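Local coordinates for metallo-beta-lactamase family protein (Staphylococcus aureus, PDB 3R2U), which is probably a hydrolase of the metallo-beta-lactamase superfamily, carrying an iron(III) ion in its metal site and rhodanese-like sequence toward its C-terminal end, at residues A[250-253]-A[254-258]; A[270-273]-A[274-278]. All coordinates share one frame; numbering follows the deposited sequence. Where two conformers were deposited one is given.

Overall arrangement
Both contacts are local, along helices that follow each other in the chain: contact 1 at the start of 252-260, contact 2 within 269-279. Their centres lie 29 Å apart and their nearest atoms about 16 Å, without touching. The centre of contact 1 is 26 Å from the centre of the chain, where a helix begins against helix 191-206; its chemistry is that of an N-cap, with Asn251 and Thr254 exposed and Phe255 and Ile256 buried. The centre of contact 2 is 11 Å from the centre of the chain, near the iron site. Its polar ends mostly reach outward, to Ile81 beside the iron ligand His80 and to Glu183, while Met273 and Ile276 supply an apolar edge.

Contact 1 of 2, residues A[250-253]-A[254-258]; sequences NNEA and TFIDK
Asn251 is the N-cap of helix 252-260, and its side chain reaches forward to Thr254 in the first turn. A chi1 of 179° sets CG opposite the backbone N and carries the amide toward the N-H groups of that turn, where Asn251 OD1 accepts from Thr254 N at 3.2 Å. The N-H points well at the oxygen, 164°, but the donor stands above the carbonyl plane instead of lying on a lone pair. The two side chains cross at about a right angle, Thr254 OG1 coming within 3.5 Å of Asn251 CG. The backbone of the same residue adds a second grip: Phe255 N donates to Asn251 O at 3.0 Å, opening the regular i to i+4 series. One residue therefore satisfies two amides at the start of the helix.

Glu252 comes next. Its O takes Ile256 N, and its extended side chain lies alongside that of Ile256, both pointing the same way, with Glu252 CG 3.9 Å from Ile256 CD1. The contact is mainly through the aliphatic part of the glutamate, though Glu252 OE2 also comes to 4.1 Å from Ile256 CD1. Both side chains also rest on Lys197 of helix 191-206. Beneath the Ile256 side chain the fit is close: Ile256 CG1 lies 3.2 Å from Glu252 O, the same oxygen that receives Ile256 N. Phe255, buried, sends its ring away from the turn, edge-to-face with Phe200 and at about 40° to Trp245, which ties this side of the helix to helix 191-206.

Ala253 adds the following rung through its backbone. The carboxylate of Asp257 leads away from the turn, while Asp257 N donates to Ala253 O at 3.0 Å, with the N-H nearly straight at 168°.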
loop_
_atom_site.group_PDB
_atom_site.type_symbol
_atom_site.label_atom_id
_atom_site.label_comp_id
_atom_site.label_asym_id
_atom_site.label_seq_id
_atom_site.Cartn_x
_atom_site.Cartn_y
_atom_site.Cartn_z
ATOM N N ASN A 250 30.797 22.862 -34.504
ATOM C CA ASN A 250 32.216 22.526 -34.564
ATOM C C ASN A 250 33.162 23.721 -34.378
ATOM O O ASN A 250 34.382 23.568 -34.435
ATOM C CB ASN A 250 32.499 21.715 -35.836
ATOM C CG ASN A 250 31.795 20.359 -35.817
ATOM O OD1 ASN A 250 31.695 19.714 -34.764
ATOM N ND2 ASN A 250 31.312 19.921 -36.975
ATOM N N ASN A 251 32.599 24.905 -34.139
ATOM C CA ASN A 251 33.396 26.092 -33.850
ATOM C C ASN A 251 33.498 26.176 -32.318
ATOM O O ASN A 251 32.502 26.391 -31.638
ATOM C CB ASN A 251 32.734 27.340 -34.434
ATOM C CG ASN A 251 33.505 28.616 -34.139
ATOM O OD1 ASN A 251 33.923 28.871 -33.007
ATOM N ND2 ASN A 251 33.656 29.451 -35.157
ATOM N N GLU A 252 34.705 26.003 -31.791
ATOM C CA GLU A 252 34.923 25.983 -30.347
ATOM C C GLU A 252 34.403 27.215 -29.614
ATOM O O GLU A 252 33.772 27.091 -28.567
ATOM C CB GLU A 252 36.406 25.758 -30.027
ATOM C CG GLU A 252 36.689 25.568 -28.521
ATOM C CD GLU A 252 38.160 25.308 -28.225
ATOM O OE1 GLU A 252 38.778 24.485 -28.926
ATOM O OE2 GLU A 252 38.699 25.919 -27.287
ATOM N N ALA A 253 34.666 28.393 -30.165
ATOM C CA ALA A 253 34.250 29.651 -29.543
ATOM C C ALA A 253 32.731 29.762 -29.436
ATOM O O ALA A 253 32.205 30.189 -28.403
ATOM C CB ALA A 253 34.822 30.856 -30.324
ATOM N N THR A 254 32.038 29.393 -30.516
ATOM C CA THR A 254 30.577 29.451 -30.571
ATOM C C THR A 254 29.984 28.432 -29.595
ATOM O O THR A 254 28.974 28.695 -28.948
ATOM C CB THR A 254 30.071 29.151 -31.987
ATOM O OG1 THR A 254 30.638 30.092 -32.897
ATOM C CG2 THR A 254 28.540 29.224 -32.068
ATOM N N PHE A 255 30.626 27.270 -29.519
ATOM C CA PHE A 255 30.221 26.192 -28.633
ATOM C C PHE A 255 30.296 26.659 -27.190
ATOM O O PHE A 255 29.324 26.540 -26.441
ATOM C CB PHE A 255 31.150 24.997 -28.848
ATOM C CG PHE A 255 30.815 23.805 -28.016
ATOM C CD1 PHE A 255 31.341 23.666 -26.741
ATOM C CD2 PHE A 255 30.007 22.795 -28.523
ATOM C CE1 PHE A 255 31.040 22.542 -25.967
ATOM C CE2 PHE A 255 29.705 21.669 -27.754
ATOM C CZ PHE A 255 30.228 21.551 -26.474
ATOM N N ILE A 256 31.459 27.195 -26.816
ATOM C CA ILE A 256 31.683 27.690 -25.473
ATOM C C ILE A 256 30.639 28.731 -25.110
ATOM O O ILE A 256 30.002 28.630 -24.059
ATOM C CB ILE A 256 33.076 28.333 -25.328
ATOM C CG1 ILE A 256 34.161 27.264 -25.402
ATOM C CG2 ILE A 256 33.186 29.101 -23.995
ATOM C CD1 ILE A 256 35.559 27.854 -25.529
ATOM N N ASP A 257 30.465 29.727 -25.980
ATOM C CA ASP A 257 29.496 30.793 -25.741
ATOM C C ASP A 257 28.090 30.255 -25.520
ATOM O O ASP A 257 27.425 30.653 -24.567
ATOM C CB ASP A 257 29.444 31.788 -26.903
ATOM C CG ASP A 257 28.464 32.927 -26.645
ATOM O OD1 ASP A 257 28.579 33.611 -25.602
ATOM O OD2 ASP A 257 27.586 33.150 -27.494
ATOM N N LYS A 258 27.628 29.376 -26.403
ATOM C CA LYS A 258 26.282 28.831 -26.258
ATOM C C LYS A 258 26.179 28.003 -24.981
ATOM O O LYS A 258 25.196 28.100 -24.248
ATOM C CB LYS A 258 25.837 28.012 -27.467
ATOM C CG LYS A 258 24.433 27.381 -27.252
ATOM C CD LYS A 258 23.803 26.833 -28.528
ATOM C CE LYS A 258 22.431 26.208 -28.241
ATOM N NZ LYS A 258 21.715 25.837 -29.505
#

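Contact 2 of 2, residues A[270-273]-A[274-278]; sequences FAQM and KKINQ
Gln272 meets both Lys275 and Ile276 on one side of helix 269-279, across successive turns of alpha-helix. Its chain leaves with CG anti to the backbone N and then bends (chi2 70°), which brings the amide round over the following turn. There Gln272 OE1 lies 3.9 Å from Lys275 CD, the two side chains crossing at about a right angle, while Gln272 CG packs 4.0 Å from Ile276 CD1. That methyl is shared: Met273, bent at chi2 and chi3, curls its CE to 4.1 Å from Ile276 CD1. Lys275 also lays its methylenes against the turn before it, Lys275 CD approaching Ala271 O to 3.1 Å.

Beneath these side chains run i to i+4 backbone bonds. Lys274 N donates to Phe270 O and Ile276 N to Gln272 O, the latter nearly straight at 170°. Asn277 N reaches Met273 O at 2.9 Å; Asn277 ND2 also lies near that oxygen, but at an angle too poor for a bond.

The polar ends are fixed from outside the turn. Asn277 ND2 donates to the carbonyls of His82 and Phe85 while OD1 accepts from Ser87 N, so both ends of the buried amide are satisfied and its rotation is set. Lys274 NZ bonds to Ile81 O, next to the iron ligand His80, and its side chain comes about 7 Å from the iron. Lys275 NZ makes a salt bridge with Glu183, between strand 164-168 and helix 191-206. Asn277 and Lys274 pin the helix against the loop that follows strand 72-77 and leads into helix 89-96, whose Arg90 bonds to Asn277 O.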
loop_
_atom_site.group_PDB
_atom_site.type_symbol
_atom_site.label_atom_id
_atom_site.label_comp_id
_atom_site.label_asym_id
_atom_site.label_seq_id
_atom_site.Cartn_x
_atom_site.Cartn_y
_atom_site.Cartn_z
ATOM N N PHE A 270 22.076 22.985 -4.576
ATOM C CA PHE A 270 23.146 22.399 -5.410
ATOM C C PHE A 270 24.525 22.497 -4.743
ATOM O O PHE A 270 25.245 21.499 -4.666
ATOM C CB PHE A 270 23.166 23.008 -6.820
ATOM C CG PHE A 270 22.155 22.394 -7.784
ATOM C CD1 PHE A 270 20.934 21.890 -7.339
ATOM C CD2 PHE A 270 22.409 22.390 -9.153
ATOM C CE1 PHE A 270 20.004 21.349 -8.240
ATOM C CE2 PHE A 270 21.487 21.859 -10.061
ATOM C CZ PHE A 270 20.280 21.344 -9.599
ATOM N N ALA A 271 24.869 23.678 -4.228
ATOM C CA ALA A 271 26.168 23.870 -3.597
ATOM C C ALA A 271 26.350 22.926 -2.417
ATOM O O ALA A 271 27.435 22.386 -2.194
ATOM C CB ALA A 271 26.340 25.312 -3.150
ATOM N N GLN A 272 25.283 22.696 -1.676
ATOM C CA GLN A 272 25.359 21.836 -0.493
ATOM C C GLN A 272 25.498 20.389 -0.888
ATOM O O GLN A 272 26.181 19.636 -0.214
ATOM C CB GLN A 272 24.103 22.017 0.372
ATOM C CG GLN A 272 24.056 21.184 1.683
ATOM C CD GLN A 272 25.054 21.668 2.726
ATOM O OE1 GLN A 272 25.658 22.729 2.585
ATOM N NE2 GLN A 272 25.226 20.890 3.771
ATOM N N MET A 273 24.829 19.989 -1.977
ATOM C CA MET A 273 24.863 18.590 -2.428
ATOM C C MET A 273 26.247 18.179 -2.843
ATOM O O MET A 273 26.668 17.052 -2.604
ATOM C CB MET A 273 23.936 18.376 -3.636
ATOM C CG MET A 273 22.495 18.585 -3.367
ATOM S SD MET A 273 21.634 17.117 -2.827
ATOM C CE MET A 273 22.677 16.462 -1.569
ATOM N N LYS A 274 26.940 19.092 -3.495
ATOM C CA LYS A 274 28.283 18.843 -3.977
ATOM C C LYS A 274 29.227 18.523 -2.802
ATOM O O LYS A 274 30.109 17.666 -2.900
ATOM C CB LYS A 274 28.780 20.083 -4.712
ATOM C CG LYS A 274 29.826 19.833 -5.756
ATOM C CD LYS A 274 29.169 19.600 -7.125
ATOM C CE LYS A 274 30.192 19.572 -8.246
ATOM N NZ LYS A 274 30.828 18.253 -8.466
ATOM N N LYS A 275 29.053 19.256 -1.708
ATOM C CA LYS A 275 29.866 19.055 -0.494
ATOM C C LYS A 275 29.501 17.743 0.178
ATOM O O LYS A 275 30.367 16.994 0.580
ATOM C CB LYS A 275 29.613 20.201 0.483
ATOM C CG LYS A 275 29.900 21.587 -0.088
ATOM C CD LYS A 275 28.941 22.621 0.542
ATOM C CE LYS A 275 29.493 23.381 1.717
ATOM N NZ LYS A 275 30.235 24.577 1.203
ATOM N N ILE A 276 28.204 17.470 0.321
ATOM C CA ILE A 276 27.750 16.190 0.893
ATOM C C ILE A 276 28.294 15.007 0.101
ATOM O O ILE A 276 28.692 13.984 0.666
ATOM C CB ILE A 276 26.207 16.136 0.934
ATOM C CG1 ILE A 276 25.715 17.053 2.057
ATOM C CG2 ILE A 276 25.703 14.720 1.117
ATOM C CD1 ILE A 276 24.207 17.187 2.120
ATOM N N ASN A 277 28.292 15.138 -1.222
ATOM C CA ASN A 277 28.805 14.093 -2.080
ATOM C C ASN A 277 30.313 13.971 -2.091
ATOM O O ASN A 277 30.851 12.869 -2.217
ATOM C CB ASN A 277 28.228 14.259 -3.488
ATOM C CG ASN A 277 26.752 13.921 -3.508
ATOM O OD1 ASN A 277 26.320 13.073 -2.724
ATOM N ND2 ASN A 277 25.964 14.610 -4.335
ATOM N N GLN A 278 31.004 15.097 -1.958
ATOM C CA GLN A 278 32.434 15.059 -1.928
ATOM C C GLN A 278 32.942 14.512 -0.580
ATOM O O GLN A 278 33.910 13.780 -0.567
ATOM C CB GLN A 278 33.033 16.465 -2.181
ATOM C CG GLN A 278 34.552 16.435 -2.170
ATOM C CD GLN A 278 35.212 17.776 -2.376
ATOM O OE1 GLN A 278 34.581 18.818 -2.267
ATOM N NE2 GLN A 278 36.503 17.748 -2.665
#